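Local coordinates for type IV pilus biogenesis protein PilB (Streptococcus sanguinis, PDB 7B7P) that probably mediates adhesion as a bimodular type IV pilin, whose von Willebrand factor A-like module carries a metal-ion-dependent adhesion site, at residues T133-S138 against D419-S424; K204-I209 against D411-I416; T256-G261 against E345-Y350. All coordinates share one frame; numbering follows the deposited sequence.

Contact 1: residues T133-S138 against D419-S424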
ATOM      1  N   THR A 133      18.312  -9.522   8.579  1.00 81.51           N
ATOM      2  CA  THR A 133      17.023  -8.847   8.569  1.00 84.07           C
ATOM      3  C   THR A 133      16.247  -9.263   7.329  1.00 87.41           C
ATOM      4  O   THR A 133      16.838  -9.576   6.289  1.00 84.77           O
ATOM      5  CB  THR A 133      17.172  -7.305   8.591  1.00 81.94           C
ATOM      6  OG1 THR A 133      15.925  -6.695   8.243  1.00 84.32           O
ATOM      7  CG2 THR A 133      18.219  -6.832   7.594  1.00 81.91           C
ATOM      8  N   LYS A 134      14.916  -9.270   7.451  1.00 87.03           N
ATOM      9  CA  LYS A 134      14.007  -9.447   6.324  1.00 86.03           C
ATOM     10  C   LYS A 134      13.534  -8.124   5.731  1.00 85.21           C
ATOM     11  O   LYS A 134      12.749  -8.131   4.778  1.00 85.29           O
ATOM     12  CB  LYS A 134      12.791 -10.285   6.740  1.00 90.71           C
ATOM     13  CG  LYS A 134      13.136 -11.695   7.204  1.00 94.43           C
ATOM     14  CD  LYS A 134      12.963 -11.837   8.712  1.00104.43           C
ATOM     15  CE  LYS A 134      13.924 -12.870   9.299  1.00103.06           C
ATOM     16  NZ  LYS A 134      14.476 -12.383  10.599  1.00105.90           N
ATOM     17  N   GLN A 135      13.988  -6.994   6.268  1.00 81.35           N
ATOM     18  CA  GLN A 135      13.654  -5.685   5.721  1.00 79.15           C
ATOM     19  C   GLN A 135      14.815  -5.203   4.863  1.00 80.76           C
ATOM     20  O   GLN A 135      15.606  -4.349   5.259  1.00 79.23           O
ATOM     21  CB  GLN A 135      13.326  -4.704   6.835  1.00 80.52           C
ATOM     22  CG  GLN A 135      12.136  -5.115   7.638  1.00 86.29           C
ATOM     23  CD  GLN A 135      12.292  -4.797   9.100  1.00 95.33           C
ATOM     24  OE1 GLN A 135      13.116  -3.961   9.491  1.00 94.78           O
ATOM     25  NE2 GLN A 135      11.496  -5.464   9.928  1.00 99.70           N
ATOM     26  N   VAL A 136      14.894  -5.786   3.668  1.00 83.29           N
ATOM     27  CA  VAL A 136      15.856  -5.424   2.638  1.00 78.78           C
ATOM     28  C   VAL A 136      15.064  -4.919   1.441  1.00 78.02           C
ATOM     29  O   VAL A 136      14.139  -5.591   0.978  1.00 77.79           O
ATOM     30  CB  VAL A 136      16.752  -6.619   2.260  1.00 81.40           C
ATOM     31  CG1 VAL A 136      15.915  -7.746   1.660  1.00 84.04           C
ATOM     32  CG2 VAL A 136      17.854  -6.194   1.306  1.00 76.05           C
ATOM     33  N   PHE A 137      15.408  -3.727   0.964  1.00 74.82           N
ATOM     34  CA  PHE A 137      14.633  -3.030  -0.049  1.00 76.30           C
ATOM     35  C   PHE A 137      15.574  -2.530  -1.122  1.00 75.93           C
ATOM     36  O   PHE A 137      16.761  -2.307  -0.873  1.00 75.52           O
ATOM     37  CB  PHE A 137      13.861  -1.846   0.540  1.00 76.14           C
ATOM     38  CG  PHE A 137      13.144  -2.177   1.808  1.00 74.01           C
ATOM     39  CD1 PHE A 137      11.889  -2.754   1.779  1.00 80.89           C
ATOM     40  CD2 PHE A 137      13.732  -1.934   3.037  1.00 77.47           C
ATOM     41  CE1 PHE A 137      11.222  -3.069   2.957  1.00 79.77           C
ATOM     42  CE2 PHE A 137      13.072  -2.246   4.216  1.00 76.09           C
ATOM     43  CZ  PHE A 137      11.821  -2.816   4.174  1.00 74.78           C
ATOM     44  N   SER A 138      15.033  -2.362  -2.319  1.00 76.20           N
ATOM     45  CA  SER A 138      15.805  -1.860  -3.437  1.00 77.97           C
ATOM     46  C   SER A 138      15.231  -0.528  -3.889  1.00 84.24           C
ATOM     47  O   SER A 138      14.013  -0.391  -4.061  1.00 85.24           O
ATOM     48  CB  SER A 138      15.815  -2.845  -4.594  1.00 80.22           C
ATOM     49  OG  SER A 138      16.300  -2.199  -5.750  1.00 78.82           O
ATOM     50  N   ASP A 419       5.187   0.342   2.321  1.00 84.23           N
ATOM     51  CA  ASP A 419       5.194   1.770   2.012  1.00 79.98           C
ATOM     52  C   ASP A 419       5.820   2.563   3.149  1.00 77.99           C
ATOM     53  O   ASP A 419       6.625   3.471   2.914  1.00 80.94           O
ATOM     54  CB  ASP A 419       3.776   2.277   1.750  1.00 83.40           C
ATOM     55  CG  ASP A 419       3.128   1.629   0.538  1.00 83.10           C
ATOM     56  OD1 ASP A 419       3.852   1.210  -0.400  1.00 77.35           O
ATOM     57  OD2 ASP A 419       1.876   1.556   0.538  1.00 82.59           O
ATOM     58  N   LEU A 420       5.458   2.224   4.389  1.00 78.03           N
ATOM     59  CA  LEU A 420       6.014   2.892   5.560  1.00 78.76           C
ATOM     60  C   LEU A 420       7.534   2.776   5.597  1.00 85.69           C
ATOM     61  O   LEU A 420       8.243   3.781   5.730  1.00 86.63           O
ATOM     62  CB  LEU A 420       5.397   2.297   6.826  1.00 78.49           C
ATOM     63  CG  LEU A 420       5.781   3.022   8.115  1.00 88.92           C
ATOM     64  CD1 LEU A 420       5.283   4.465   8.088  1.00 89.51           C
ATOM     65  CD2 LEU A 420       5.228   2.291   9.305  1.00 84.76           C
ATOM     66  N   TRP A 421       8.051   1.548   5.487  1.00 84.71           N
ATOM     67  CA  TRP A 421       9.495   1.346   5.418  1.00 84.79           C
ATOM     68  C   TRP A 421      10.111   2.141   4.277  1.00 84.08           C
ATOM     69  O   TRP A 421      11.140   2.802   4.450  1.00 86.94           O
ATOM     70  CB  TRP A 421       9.803  -0.147   5.266  1.00 84.41           C
ATOM     71  CG  TRP A 421       9.896  -0.797   6.585  1.00 83.59           C
ATOM     72  CD1 TRP A 421       8.989  -1.652   7.164  1.00 87.87           C
ATOM     73  CD2 TRP A 421      10.938  -0.608   7.537  1.00 90.79           C
ATOM     74  NE1 TRP A 421       9.417  -2.013   8.423  1.00 91.35           N
ATOM     75  CE2 TRP A 421      10.613  -1.384   8.674  1.00 94.80           C
ATOM     76  CE3 TRP A 421      12.127   0.140   7.540  1.00 89.87           C
ATOM     77  CZ2 TRP A 421      11.437  -1.432   9.798  1.00 95.79           C
ATOM     78  CZ3 TRP A 421      12.942   0.092   8.660  1.00 90.39           C
ATOM     79  CH2 TRP A 421      12.594  -0.688   9.773  1.00 93.82           C
ATOM     80  N   PHE A 422       9.473   2.116   3.112  1.00 85.90           N
ATOM     81  CA  PHE A 422      10.070   2.717   1.928  1.00 85.63           C
ATOM     82  C   PHE A 422      10.138   4.233   2.024  1.00 89.77           C
ATOM     83  O   PHE A 422      11.026   4.850   1.420  1.00 92.34           O
ATOM     84  CB  PHE A 422       9.275   2.306   0.698  1.00 87.38           C
ATOM     85  CG  PHE A 422      10.119   1.948  -0.466  1.00 85.59           C
ATOM     86  CD1 PHE A 422      10.642   2.935  -1.280  1.00 88.82           C
ATOM     87  CD2 PHE A 422      10.388   0.616  -0.756  1.00 89.66           C
ATOM     88  CE1 PHE A 422      11.433   2.602  -2.374  1.00 89.08           C
ATOM     89  CE2 PHE A 422      11.175   0.270  -1.846  1.00 87.60           C
ATOM     90  CZ  PHE A 422      11.698   1.263  -2.658  1.00 88.32           C
ATOM     91  N   VAL A 423       9.211   4.851   2.755  1.00 87.38           N
ATOM     92  CA  VAL A 423       9.167   6.309   2.813  1.00 90.64           C
ATOM     93  C   VAL A 423      10.018   6.848   3.963  1.00 89.00           C
ATOM     94  O   VAL A 423      10.592   7.938   3.849  1.00 87.12           O
ATOM     95  CB  VAL A 423       7.707   6.802   2.898  1.00 92.46           C
ATOM     96  CG1 VAL A 423       7.132   6.639   4.327  1.00 90.02           C
ATOM     97  CG2 VAL A 423       7.604   8.244   2.403  1.00 92.15           C
ATOM     98  N   SER A 424      10.137   6.095   5.060  1.00 86.57           N
ATOM     99  CA  SER A 424      11.137   6.427   6.060  1.00 88.23           C
ATOM    100  C   SER A 424      12.553   6.242   5.525  1.00 89.53           C
ATOM    101  O   SER A 424      13.503   6.798   6.086  1.00 90.27           O
ATOM    102  CB  SER A 424      10.927   5.582   7.317  1.00 87.59           C
ATOM    103  OG  SER A 424       9.546   5.414   7.612  1.00 86.89           O
TER
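Strand 136-138, with F137 at its middle, runs past helix 419-424, with W421 and F422, at 67° between their chain directions, the axes 10.0 Å apart. F137 and W421 carry the apolar centre. With CG anti to its carbonyl carbon, F137 turns toward the helix, and its CZ lies 3.5 Å from W421 CB. Its plane is within 23° of the W421 five-membered ring, but the centroids are 5.5 Å apart, so the rings barely overlap. The Q135 amide leans over one face of the indole, toward the rim, its CD 3.5 Å from W421 CZ2, and the two planes are 30° apart. F422 meets the strand with the edge of its ring: CZ comes within 3.2 Å of S138 O, close to the ring plane, and CE2 lies 4.2 Å from F137 CB. F34, on the adjoining strand 32-36, stacks on F137; strand 136-139 is an outermost strand of that sheet. This is consistent with the two modules of the bimodular pilin meeting here. Between the two segments the contact rests on aromatic and van der Waals touches without a hydrogen bond, while close by S424 O accepts from W52 NE1.

Contact 2: residues K204-I209 against D411-I416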
ATOM      1  N   LYS A 204      -6.159  -5.872  14.301  1.00 79.86           N
ATOM      2  CA  LYS A 204      -5.063  -6.304  15.162  1.00 80.13           C
ATOM      3  C   LYS A 204      -3.764  -6.424  14.375  1.00 85.66           C
ATOM      4  O   LYS A 204      -2.686  -6.090  14.882  1.00 91.23           O
ATOM      5  CB  LYS A 204      -5.411  -7.625  15.838  1.00 81.71           C
ATOM      6  CG  LYS A 204      -6.608  -7.538  16.779  1.00 86.54           C
ATOM      7  CD  LYS A 204      -7.293  -8.900  16.938  1.00 88.31           C
ATOM      8  CE  LYS A 204      -7.851  -9.080  18.344  1.00 84.86           C
ATOM      9  NZ  LYS A 204      -9.119  -9.862  18.342  1.00 87.12           N
ATOM     10  N   ASP A 205      -3.850  -6.860  13.114  1.00 82.49           N
ATOM     11  CA  ASP A 205      -2.653  -6.927  12.286  1.00 83.45           C
ATOM     12  C   ASP A 205      -2.114  -5.533  11.962  1.00 85.32           C
ATOM     13  O   ASP A 205      -0.896  -5.319  11.984  1.00 86.99           O
ATOM     14  CB  ASP A 205      -2.946  -7.717  11.009  1.00 81.24           C
ATOM     15  CG  ASP A 205      -1.694  -8.316  10.399  1.00 89.70           C
ATOM     16  OD1 ASP A 205      -0.683  -8.432  11.135  1.00 97.22           O
ATOM     17  OD2 ASP A 205      -1.714  -8.672   9.195  1.00 91.20           O
ATOM     18  N   LEU A 206      -2.999  -4.573  11.654  1.00 84.99           N
ATOM     19  CA  LEU A 206      -2.547  -3.200  11.410  1.00 82.95           C
ATOM     20  C   LEU A 206      -1.918  -2.594  12.660  1.00 85.35           C
ATOM     21  O   LEU A 206      -0.941  -1.840  12.562  1.00 84.49           O
ATOM     22  CB  LEU A 206      -3.707  -2.323  10.942  1.00 81.24           C
ATOM     23  CG  LEU A 206      -4.205  -2.457   9.500  1.00 75.42           C
ATOM     24  CD1 LEU A 206      -5.328  -1.470   9.284  1.00 76.69           C
ATOM     25  CD2 LEU A 206      -3.097  -2.250   8.490  1.00 74.03           C
ATOM     26  N   ALA A 207      -2.468  -2.910  13.841  1.00 81.76           N
ATOM     27  CA  ALA A 207      -1.938  -2.381  15.097  1.00 85.67           C
ATOM     28  C   ALA A 207      -0.424  -2.546  15.194  1.00 86.32           C
ATOM     29  O   ALA A 207       0.283  -1.627  15.627  1.00 93.68           O
ATOM     30  CB  ALA A 207      -2.627  -3.060  16.282  1.00 77.38           C
ATOM     31  N   GLU A 208       0.098  -3.686  14.733  1.00 92.55           N
ATOM     32  CA  GLU A 208       1.519  -3.991  14.894  1.00 92.56           C
ATOM     33  C   GLU A 208       2.412  -2.965  14.207  1.00 91.78           C
ATOM     34  O   GLU A 208       3.514  -2.674  14.688  1.00 92.31           O
ATOM     35  CB  GLU A 208       1.807  -5.388  14.357  1.00 93.16           C
ATOM     36  CG  GLU A 208       1.216  -6.497  15.193  1.00 91.85           C
ATOM     37  CD  GLU A 208       1.340  -7.840  14.509  1.00104.88           C
ATOM     38  OE1 GLU A 208       0.660  -8.798  14.949  1.00102.81           O
ATOM     39  OE2 GLU A 208       2.115  -7.931  13.522  1.00105.48           O
ATOM     40  N   ILE A 209       1.965  -2.409  13.079  1.00 89.72           N
ATOM     41  CA  ILE A 209       2.751  -1.377  12.406  1.00 88.51           C
ATOM     42  C   ILE A 209       3.003  -0.186  13.328  1.00 93.55           C
ATOM     43  O   ILE A 209       4.047   0.475  13.228  1.00 92.06           O
ATOM     44  CB  ILE A 209       2.049  -0.937  11.104  1.00 89.84           C
ATOM     45  CG1 ILE A 209       1.558  -2.156  10.314  1.00 88.99           C
ATOM     46  CG2 ILE A 209       2.981  -0.105  10.250  1.00 83.07           C
ATOM     47  CD1 ILE A 209       1.098  -1.835   8.908  1.00 78.57           C
ATOM     48  N   ASP A 411      -2.242  -9.319   3.097  1.00 71.14           N
ATOM     49  CA  ASP A 411      -1.425  -8.719   2.050  1.00 74.75           C
ATOM     50  C   ASP A 411      -1.506  -7.194   2.081  1.00 77.85           C
ATOM     51  O   ASP A 411      -0.503  -6.512   1.838  1.00 76.63           O
ATOM     52  CB  ASP A 411      -1.853  -9.258   0.680  1.00 71.89           C
ATOM     53  CG  ASP A 411      -1.497 -10.742   0.488  1.00 85.00           C
ATOM     54  OD1 ASP A 411      -0.504 -11.213   1.099  1.00 86.00           O
ATOM     55  OD2 ASP A 411      -2.203 -11.444  -0.275  1.00 86.78           O
ATOM     56  N   ILE A 412      -2.687  -6.638   2.378  1.00 70.34           N
ATOM     57  CA  ILE A 412      -2.812  -5.183   2.410  1.00 74.73           C
ATOM     58  C   ILE A 412      -2.011  -4.615   3.576  1.00 71.13           C
ATOM     59  O   ILE A 412      -1.294  -3.618   3.423  1.00 69.91           O
ATOM     60  CB  ILE A 412      -4.298  -4.762   2.465  1.00 73.80           C
ATOM     61  CG1 ILE A 412      -4.992  -5.076   1.138  1.00 67.27           C
ATOM     62  CG2 ILE A 412      -4.437  -3.275   2.771  1.00 67.09           C
ATOM     63  CD1 ILE A 412      -6.499  -4.960   1.194  1.00 63.29           C
ATOM     64  N   LYS A 413      -2.086  -5.263   4.743  1.00 71.15           N
ATOM     65  CA  LYS A 413      -1.216  -4.903   5.861  1.00 75.00           C
ATOM     66  C   LYS A 413       0.253  -4.955   5.452  1.00 76.63           C
ATOM     67  O   LYS A 413       1.000  -3.988   5.644  1.00 79.24           O
ATOM     68  CB  LYS A 413      -1.473  -5.830   7.048  1.00 78.44           C
ATOM     69  CG  LYS A 413      -0.637  -5.533   8.301  1.00 85.31           C
ATOM     70  CD  LYS A 413       0.608  -6.428   8.414  1.00 84.74           C
ATOM     71  CE  LYS A 413       1.414  -6.117   9.665  1.00 82.63           C
ATOM     72  NZ  LYS A 413       2.841  -6.507   9.502  1.00 88.00           N
ATOM     73  N   LYS A 414       0.684  -6.079   4.876  1.00 76.34           N
ATOM     74  CA  LYS A 414       2.083  -6.208   4.467  1.00 78.10           C
ATOM     75  C   LYS A 414       2.500  -5.076   3.530  1.00 80.99           C
ATOM     76  O   LYS A 414       3.635  -4.588   3.590  1.00 83.75           O
ATOM     77  CB  LYS A 414       2.313  -7.566   3.788  1.00 77.83           C
ATOM     78  CG  LYS A 414       2.408  -8.777   4.726  1.00 79.02           C
ATOM     79  CD  LYS A 414       2.587 -10.054   3.902  1.00 83.45           C
ATOM     80  CE  LYS A 414       3.043 -11.240   4.745  1.00 88.84           C
ATOM     81  NZ  LYS A 414       1.919 -12.031   5.337  1.00 93.21           N
ATOM     82  N   GLN A 415       1.594  -4.643   2.655  1.00 80.23           N
ATOM     83  CA  GLN A 415       1.960  -3.623   1.681  1.00 81.38           C
ATOM     84  C   GLN A 415       1.997  -2.226   2.296  1.00 78.34           C
ATOM     85  O   GLN A 415       2.771  -1.378   1.843  1.00 75.62           O
ATOM     86  CB  GLN A 415       0.992  -3.668   0.503  1.00 78.26           C
ATOM     87  CG  GLN A 415       1.268  -2.625  -0.556  1.00 80.45           C
ATOM     88  CD  GLN A 415       2.578  -2.866  -1.291  1.00 86.73           C
ATOM     89  OE1 GLN A 415       2.696  -3.818  -2.074  1.00 85.87           O
ATOM     90  NE2 GLN A 415       3.568  -1.997  -1.053  1.00 85.08           N
ATOM     91  N   ILE A 416       1.175  -1.962   3.313  1.00 77.24           N
ATOM     92  CA  ILE A 416       1.243  -0.673   3.992  1.00 76.05           C
ATOM     93  C   ILE A 416       2.525  -0.588   4.803  1.00 77.24           C
ATOM     94  O   ILE A 416       3.254   0.412   4.748  1.00 75.57           O
ATOM     95  CB  ILE A 416       0.004  -0.454   4.876  1.00 78.06           C
ATOM     96  CG1 ILE A 416      -1.252  -0.237   4.019  1.00 69.49           C
ATOM     97  CG2 ILE A 416       0.228   0.727   5.847  1.00 73.63           C
ATOM     98  CD1 ILE A 416      -2.535  -0.514   4.798  1.00 73.42           C
TER
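The aliphatic stem of K413 lies over one face of the D205 carboxylate from CB to CE. K413 CD is 3.3 Å from D205 OD2, and K413 CG is almost as near. The ammonium group lies past OD1, still above the carboxylate plane: K413 NZ is 4.3 Å from D205 OD1, too far for a salt bridge. E208 OE2 is also 4.3 Å from K413 NZ. Two acidic groups therefore lie near the lysine charge, beyond salt-bridge distance, and would probably favour it electrostatically. K413 leaves its helix with CG anti to the backbone N (chi1 -179°), then bends at chi2 (-98°), which turns the stem across D205 and brings CE to 3.4 Å from D205 O. It is a knob in a hole formed by D205, L206, E208 and I209. Segments 204-209 and 411-416, from helices 191-209 and 402-424, run nearly parallel (11°), their axes 9.8 Å apart, as neighbours on one side of the central sheet of the von Willebrand factor A fold. Nearer that sheet the contact is apolar. L206 CD2 meets I416 CD1 at 4.1 Å, the two side chains crossing at about a right angle, while I209 CD1 touches I416 CG2 at the same distance. Beneath them L206 reaches F166 and I416 reaches I162, both on strand 162-169.

Contact 3: residues T256-G261 against E345-Y350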
ATOM      1  N   THR A 256     -26.185  -0.720  -3.858  1.00 64.63           N
ATOM      2  CA  THR A 256     -24.726  -0.605  -3.847  1.00 57.99           C
ATOM      3  C   THR A 256     -24.307   0.710  -4.501  1.00 55.41           C
ATOM      4  O   THR A 256     -24.351   0.842  -5.727  1.00 56.46           O
ATOM      5  CB  THR A 256     -24.099  -1.822  -4.550  1.00 58.83           C
ATOM      6  OG1 THR A 256     -24.610  -3.025  -3.955  1.00 61.92           O
ATOM      7  CG2 THR A 256     -22.560  -1.815  -4.435  1.00 52.22           C
ATOM      8  N   ASN A 257     -23.871   1.670  -3.684  1.00 59.70           N
ATOM      9  CA  ASN A 257     -23.522   3.024  -4.119  1.00 53.33           C
ATOM     10  C   ASN A 257     -22.076   3.269  -3.701  1.00 53.54           C
ATOM     11  O   ASN A 257     -21.806   4.014  -2.749  1.00 56.68           O
ATOM     12  CB  ASN A 257     -24.470   4.060  -3.507  1.00 54.05           C
ATOM     13  CG  ASN A 257     -24.295   5.479  -4.096  1.00 59.84           C
ATOM     14  OD1 ASN A 257     -23.286   5.775  -4.733  1.00 57.52           O
ATOM     15  ND2 ASN A 257     -25.292   6.354  -3.876  1.00 53.37           N
ATOM     16  N   PRO A 258     -21.120   2.637  -4.377  1.00 57.02           N
ATOM     17  CA  PRO A 258     -19.719   2.764  -3.948  1.00 53.64           C
ATOM     18  C   PRO A 258     -19.176   4.184  -4.050  1.00 53.47           C
ATOM     19  O   PRO A 258     -18.344   4.589  -3.221  1.00 51.74           O
ATOM     20  CB  PRO A 258     -18.978   1.790  -4.884  1.00 51.69           C
ATOM     21  CG  PRO A 258     -19.824   1.728  -6.115  1.00 50.00           C
ATOM     22  CD  PRO A 258     -21.253   1.885  -5.647  1.00 55.39           C
ATOM     23  N   GLY A 259     -19.621   4.962  -5.035  1.00 52.37           N
ATOM     24  CA  GLY A 259     -19.201   6.355  -5.096  1.00 52.09           C
ATOM     25  C   GLY A 259     -19.457   7.109  -3.802  1.00 55.80           C
ATOM     26  O   GLY A 259     -18.582   7.830  -3.304  1.00 57.27           O
ATOM     27  N   ASP A 260     -20.660   6.951  -3.220  1.00 54.73           N
ATOM     28  CA  ASP A 260     -20.933   7.697  -1.991  1.00 54.23           C
ATOM     29  C   ASP A 260     -20.068   7.181  -0.846  1.00 56.02           C
ATOM     30  O   ASP A 260     -19.547   7.973  -0.049  1.00 52.67           O
ATOM     31  CB  ASP A 260     -22.426   7.661  -1.631  1.00 58.21           C
ATOM     32  CG  ASP A 260     -22.847   8.837  -0.709  1.00 59.69           C
ATOM     33  OD1 ASP A 260     -22.173   9.884  -0.686  1.00 58.30           O
ATOM     34  OD2 ASP A 260     -23.840   8.706   0.037  1.00 62.79           O
ATOM     35  N   GLY A 261     -19.878   5.860  -0.758  1.00 54.55           N
ATOM     36  CA  GLY A 261     -18.997   5.339   0.265  1.00 54.07           C
ATOM     37  C   GLY A 261     -17.598   5.901   0.133  1.00 56.50           C
ATOM     38  O   GLY A 261     -16.969   6.288   1.130  1.00 56.64           O
ATOM     39  N   GLU A 345     -23.092   1.980 -15.570  1.00 57.37           N
ATOM     40  CA  GLU A 345     -22.115   2.961 -16.016  1.00 60.52           C
ATOM     41  C   GLU A 345     -22.142   4.231 -15.156  1.00 56.35           C
ATOM     42  O   GLU A 345     -21.084   4.726 -14.754  1.00 57.33           O
ATOM     43  CB  GLU A 345     -22.359   3.279 -17.500  1.00 56.46           C
ATOM     44  CG  GLU A 345     -21.574   4.483 -18.015  1.00 66.28           C
ATOM     45  CD  GLU A 345     -20.052   4.361 -17.788  1.00 67.35           C
ATOM     46  OE1 GLU A 345     -19.521   3.221 -17.796  1.00 74.26           O
ATOM     47  OE2 GLU A 345     -19.390   5.412 -17.605  1.00 71.61           O
ATOM     48  N   ASN A 346     -23.333   4.758 -14.839  1.00 54.42           N
ATOM     49  CA  ASN A 346     -23.394   5.988 -14.037  1.00 55.18           C
ATOM     50  C   ASN A 346     -22.909   5.758 -12.606  1.00 58.60           C
ATOM     51  O   ASN A 346     -22.332   6.660 -11.980  1.00 55.06           O
ATOM     52  CB  ASN A 346     -24.827   6.559 -14.006  1.00 58.16           C
ATOM     53  CG  ASN A 346     -25.256   7.173 -15.344  1.00 59.30           C
ATOM     54  OD1 ASN A 346     -24.423   7.579 -16.141  1.00 59.76           O
ATOM     55  ND2 ASN A 346     -26.552   7.241 -15.581  1.00 59.84           N
ATOM     56  N   SER A 347     -23.161   4.569 -12.063  1.00 57.97           N
ATOM     57  CA  SER A 347     -22.705   4.250 -10.715  1.00 53.23           C
ATOM     58  C   SER A 347     -21.186   4.143 -10.649  1.00 55.93           C
ATOM     59  O   SER A 347     -20.565   4.554  -9.659  1.00 55.60           O
ATOM     60  CB  SER A 347     -23.371   2.955 -10.252  1.00 47.25           C
ATOM     61  OG  SER A 347     -23.010   2.685  -8.915  1.00 58.06           O
ATOM     62  N   ILE A 348     -20.577   3.568 -11.680  1.00 55.72           N
ATOM     63  CA  ILE A 348     -19.130   3.445 -11.710  1.00 52.42           C
ATOM     64  C   ILE A 348     -18.492   4.808 -11.951  1.00 55.86           C
ATOM     65  O   ILE A 348     -17.460   5.139 -11.360  1.00 52.03           O
ATOM     66  CB  ILE A 348     -18.723   2.409 -12.777  1.00 54.71           C
ATOM     67  CG1 ILE A 348     -19.094   0.998 -12.298  1.00 54.78           C
ATOM     68  CG2 ILE A 348     -17.232   2.484 -13.096  1.00 54.87           C
ATOM     69  CD1 ILE A 348     -18.909  -0.090 -13.344  1.00 56.73           C
ATOM     70  N   ALA A 349     -19.095   5.620 -12.826  1.00 53.92           N
ATOM     71  CA  ALA A 349     -18.543   6.940 -13.123  1.00 55.95           C
ATOM     72  C   ALA A 349     -18.621   7.861 -11.917  1.00 52.46           C
ATOM     73  O   ALA A 349     -17.737   8.705 -11.724  1.00 57.01           O
ATOM     74  CB  ALA A 349     -19.273   7.579 -14.313  1.00 55.06           C
ATOM     75  N   TYR A 350     -19.665   7.721 -11.101  1.00 54.45           N
ATOM     76  CA  TYR A 350     -19.767   8.504  -9.871  1.00 52.61           C
ATOM     77  C   TYR A 350     -18.533   8.305  -9.009  1.00 53.30           C
ATOM     78  O   TYR A 350     -17.953   9.263  -8.492  1.00 55.69           O
ATOM     79  CB  TYR A 350     -21.034   8.099  -9.108  1.00 48.30           C
ATOM     80  CG  TYR A 350     -21.293   8.868  -7.823  1.00 52.66           C
ATOM     81  CD1 TYR A 350     -20.901  10.181  -7.700  1.00 54.57           C
ATOM     82  CD2 TYR A 350     -21.981   8.287  -6.749  1.00 52.45           C
ATOM     83  CE1 TYR A 350     -21.137  10.898  -6.570  1.00 54.39           C
ATOM     84  CE2 TYR A 350     -22.245   9.002  -5.608  1.00 54.95           C
ATOM     85  CZ  TYR A 350     -21.822  10.324  -5.530  1.00 58.33           C
ATOM     86  OH  TYR A 350     -22.053  11.078  -4.404  1.00 58.78           O
TER
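Y350 sets the edge of its ring against N257, and the backbone of G259 and D260 lies close to the same ring; this is the close-packed half of the contact. N257 OD1 lies in the ring plane, 3.5 Å from both Y350 CD2 and CE2. The same oxygen caps helix 258-270: N257 is its N-cap and OD1 accepts from D260 N at 3.3 Å, with the donor well above the amide plane. Y350 CE2 is 3.5 Å from D260 N, so the ring lies against the capped turn itself. G259 presents bare backbone, and its CA comes to 3.8 Å from Y350 CD2. With CG anti to the backbone N (chi1 -178°), the Y350 ring extends to this turn. The phenol and the D260 carboxylate run side by side in the same direction, but Y350 OH bonds to D320 O and D260 OD1 pairs with R263.

The S347 half is looser. S347 OG stands 3.8 Å from P258 CD and 3.9 Å from T256 O, bonding to neither; it is bound to A289 O instead. E345, exposed farther back on the helix, pairs with R386. T256 leads toward the metal-ion-dependent adhesion site: its side chain is about 3 Å from a bound magnesium ion at the nearest atoms, close to the magnesium-binding S173 and D284. Helix 258-270 thus starts wedged between helix 341-358, strand 289-291 through L291, and strand 212-219 through F219, while L383 of helix 380-388 packs on P258.

How the contacts relate
Contacts 1 and 2 share helix 402-424: its last turns meet strand 136-139 at the surface, while an earlier part packs, half buried, on helix 191-209. L420 CD2 lies 3.4 Å from I209 CG2, so the two contacts adjoin along helix 402-424. Contact 3 is wholly buried and remote, its centre 28 Å from that of contact 2 and 35 Å from that of contact 1, beside the magnesium ion of the von Willebrand factor A-like domain. Along the chain it lies within the loop closed by contact 2, itself within that closed by contact 1. Chemistry follows place: aromatic rings at the probable module boundary, a lysine stem with isoleucines and leucine between helices, and a capped helix start against tyrosine near the metal.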